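Local coordinates for protein scyllo-inosose 3-dehydrogenase (Thermotoga maritima, PDB 3IP1) that catalyses the NAD(+)-dependent oxidation of scyllo-inosose to 3-dehydro-scyllo-inosose, probably as a step of myo-inositol breakdown, at residues K284-A289 against I310-A315. Residues are numbered along the deposited sequence; the frame is centred on the assembly and turned at random.
Sequences KLFLEA and INATVA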
ATOM      1  N   LYS A 284     -13.931   0.188  10.527  1.00 27.23           N
ATOM      2  CA  LYS A 284     -12.715   0.480   9.749  1.00 26.82           C
ATOM      3  C   LYS A 284     -12.982   1.562   8.693  1.00 27.08           C
ATOM      4  O   LYS A 284     -12.080   2.316   8.319  1.00 27.32           O
ATOM      5  CB  LYS A 284     -12.167  -0.818   9.116  1.00 26.31           C
ATOM      6  CG  LYS A 284     -11.009  -0.684   8.133  1.00 26.99           C
ATOM      7  CD  LYS A 284      -9.682  -0.245   8.800  1.00 28.98           C
ATOM      8  CE  LYS A 284      -8.678   0.311   7.710  1.00 30.24           C
ATOM      9  NZ  LYS A 284      -9.209   1.602   7.035  1.00 31.13           N
ATOM     10  N   LEU A 285     -14.225   1.652   8.222  1.00 27.50           N
ATOM     11  CA  LEU A 285     -14.565   2.594   7.168  1.00 27.33           C
ATOM     12  C   LEU A 285     -15.943   3.235   7.368  1.00 26.99           C
ATOM     13  O   LEU A 285     -16.929   2.550   7.643  1.00 27.25           O
ATOM     14  CB  LEU A 285     -14.496   1.887   5.797  1.00 27.89           C
ATOM     15  CG  LEU A 285     -14.908   2.691   4.547  1.00 29.04           C
ATOM     16  CD1 LEU A 285     -13.854   3.744   4.150  1.00 27.72           C
ATOM     17  CD2 LEU A 285     -15.174   1.759   3.376  1.00 29.40           C
ATOM     18  N   PHE A 286     -15.989   4.551   7.210  1.00 26.70           N
ATOM     19  CA  PHE A 286     -17.232   5.304   7.189  1.00 26.79           C
ATOM     20  C   PHE A 286     -17.389   5.924   5.802  1.00 26.50           C
ATOM     21  O   PHE A 286     -16.446   6.489   5.260  1.00 26.15           O
ATOM     22  CB  PHE A 286     -17.231   6.419   8.244  1.00 26.89           C
ATOM     23  CG  PHE A 286     -17.093   5.935   9.672  1.00 25.56           C
ATOM     24  CD1 PHE A 286     -15.854   5.555  10.170  1.00 24.39           C
ATOM     25  CD2 PHE A 286     -18.212   5.902  10.521  1.00 25.28           C
ATOM     26  CE1 PHE A 286     -15.715   5.115  11.510  1.00 26.19           C
ATOM     27  CE2 PHE A 286     -18.106   5.472  11.854  1.00 23.88           C
ATOM     28  CZ  PHE A 286     -16.862   5.079  12.359  1.00 24.89           C
ATOM     29  N   LEU A 287     -18.581   5.804   5.223  1.00 26.79           N
ATOM     30  CA  LEU A 287     -18.853   6.426   3.938  1.00 26.04           C
ATOM     31  C   LEU A 287     -19.825   7.553   4.186  1.00 27.49           C
ATOM     32  O   LEU A 287     -20.961   7.327   4.635  1.00 27.41           O
ATOM     33  CB  LEU A 287     -19.440   5.438   2.929  1.00 25.40           C
ATOM     34  CG  LEU A 287     -19.715   6.036   1.539  1.00 23.91           C
ATOM     35  CD1 LEU A 287     -18.386   6.456   0.822  1.00 23.65           C
ATOM     36  CD2 LEU A 287     -20.528   5.113   0.653  1.00 23.57           C
ATOM     37  N   GLU A 288     -19.367   8.770   3.908  1.00 28.02           N
ATOM     38  CA  GLU A 288     -20.194   9.946   4.053  1.00 29.21           C
ATOM     39  C   GLU A 288     -20.885  10.179   2.716  1.00 29.49           C
ATOM     40  O   GLU A 288     -20.298  10.765   1.809  1.00 29.19           O
ATOM     41  CB  GLU A 288     -19.331  11.163   4.418  1.00 29.63           C
ATOM     42  CG  GLU A 288     -20.100  12.298   5.110  1.00 32.61           C
ATOM     43  CD  GLU A 288     -21.390  12.688   4.392  1.00 35.34           C
ATOM     44  OE1 GLU A 288     -21.365  13.528   3.467  1.00 37.99           O
ATOM     45  OE2 GLU A 288     -22.437  12.132   4.754  1.00 35.95           O
ATOM     46  N   ALA A 289     -22.119   9.690   2.605  1.00 29.64           N
ATOM     47  CA  ALA A 289     -22.900   9.806   1.378  1.00 30.15           C
ATOM     48  C   ALA A 289     -24.206  10.576   1.599  1.00 30.64           C
ATOM     49  O   ALA A 289     -25.165  10.349   0.874  1.00 30.63           O
ATOM     50  CB  ALA A 289     -23.193   8.416   0.808  1.00 29.45           C
ATOM     51  N   ILE A 310      -8.930   1.113  15.648  1.00 26.93           N
ATOM     52  CA  ILE A 310      -8.163   2.256  15.167  1.00 26.23           C
ATOM     53  C   ILE A 310      -8.071   2.138  13.658  1.00 25.29           C
ATOM     54  O   ILE A 310      -8.660   1.225  13.083  1.00 24.68           O
ATOM     55  CB  ILE A 310      -6.758   2.343  15.809  1.00 26.48           C
ATOM     56  CG1 ILE A 310      -5.990   1.026  15.637  1.00 25.82           C
ATOM     57  CG2 ILE A 310      -6.863   2.747  17.277  1.00 26.39           C
ATOM     58  CD1 ILE A 310      -4.484   1.156  15.977  1.00 26.82           C
ATOM     59  N   ASN A 311      -7.360   3.063  13.019  1.00 24.42           N
ATOM     60  CA  ASN A 311      -7.193   3.027  11.565  1.00 24.73           C
ATOM     61  C   ASN A 311      -8.492   3.211  10.753  1.00 24.39           C
ATOM     62  O   ASN A 311      -8.574   2.756   9.621  1.00 24.30           O
ATOM     63  CB  ASN A 311      -6.445   1.741  11.148  1.00 25.02           C
ATOM     64  CG  ASN A 311      -5.012   1.738  11.633  1.00 26.57           C
ATOM     65  OD1 ASN A 311      -4.262   2.698  11.406  1.00 27.78           O
ATOM     66  ND2 ASN A 311      -4.617   0.670  12.315  1.00 28.76           N
ATOM     67  N   ALA A 312      -9.496   3.882  11.332  1.00 24.13           N
ATOM     68  CA  ALA A 312     -10.725   4.189  10.589  1.00 24.17           C
ATOM     69  C   ALA A 312     -10.414   5.132   9.447  1.00 23.40           C
ATOM     70  O   ALA A 312      -9.561   6.009   9.566  1.00 23.61           O
ATOM     71  CB  ALA A 312     -11.789   4.806  11.488  1.00 23.90           C
ATOM     72  N   THR A 313     -11.111   4.932   8.342  1.00 22.94           N
ATOM     73  CA  THR A 313     -11.071   5.840   7.219  1.00 22.93           C
ATOM     74  C   THR A 313     -12.456   6.463   7.024  1.00 22.94           C
ATOM     75  O   THR A 313     -13.473   5.751   7.029  1.00 22.96           O
ATOM     76  CB  THR A 313     -10.623   5.095   5.939  1.00 23.18           C
ATOM     77  OG1 THR A 313      -9.262   4.693   6.094  1.00 22.17           O
ATOM     78  CG2 THR A 313     -10.746   6.000   4.702  1.00 21.88           C
ATOM     79  N   VAL A 314     -12.517   7.786   6.872  1.00 23.15           N
ATOM     80  CA  VAL A 314     -13.769   8.401   6.459  1.00 22.74           C
ATOM     81  C   VAL A 314     -13.636   8.797   5.001  1.00 23.49           C
ATOM     82  O   VAL A 314     -12.791   9.605   4.643  1.00 21.93           O
ATOM     83  CB  VAL A 314     -14.178   9.622   7.279  1.00 22.90           C
ATOM     84  CG1 VAL A 314     -15.615  10.041   6.901  1.00 22.17           C
ATOM     85  CG2 VAL A 314     -14.102   9.333   8.737  1.00 22.92           C
ATOM     86  N   ALA A 315     -14.464   8.186   4.163  1.00 23.97           N
ATOM     87  CA  ALA A 315     -14.455   8.499   2.741  1.00 24.61           C
ATOM     88  C   ALA A 315     -15.636   9.429   2.461  1.00 25.69           C
ATOM     89  O   ALA A 315     -16.781   9.119   2.836  1.00 25.65           O
ATOM     90  CB  ALA A 315     -14.544   7.210   1.914  1.00 23.90           C
TER
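With CG of Lys-284 turned anti to the backbone N (chi1 173°) and the chain bent at chi2 and again at chi4, the ammonium group curls back toward the loop leading into strand 313-316 and reaches the backbone of Asn-311. There NZ donates to Asn-311 O at 2.9 Å, almost in line with the carbonyl bond, and lies 3.2 Å from Thr-313 OG1, a hydroxyl that is itself hydrogen-bonded to Gln-337. The lysine ties together the residues just ahead of strands 285-288 and 313-316, neighbours in the parallel sheet of the Rossmann-fold nucleotide-binding domain, joined by helix 293-306 in a beta-alpha-beta crossover. Without the butylamine chain, as with an alanine in place of Lys-284, Asn-311 O would probably lose its charged donor, and with it the side-chain tie between the two loops, leaving that carbonyl a weak bond from Gln-337. Beyond it the backbones form a parallel ladder: Thr-313 N gives to Lys-284 O, Phe-286 N to Thr-313 O at 2.8 Å, Ala-315 N to Phe-286 O, and Glu-288 N to Ala-315 O. Side chains alternate between the two faces. Leu-285 and Leu-287 share one with Thr-313 and Ala-315; CD1 of Leu-285 meets Thr-313 CG2 at 3.9 Å, and CD1 of Leu-287 lies 4.1 Å from Ala-315 CB. Helix 194-207 packs on these leucines, and Leu-287 also touches the glycine-rich turn; Ile-225 nearby probably binds NAD(+), as in related enzymes. On the face of Phe-286 and Val-314, Val-303 and Ile-304 of helix 293-306 pack against Phe-286. Its ring stands with CG beside the backbone N (chi1 -61°), which carries it back along the strand toward Ala-312. CB of Phe-286 rests 4.2 Å from Val-314 CG1, while the methyl CB of Ala-312 sits in the ring plane, 3.9 Å off the edge atom CE1.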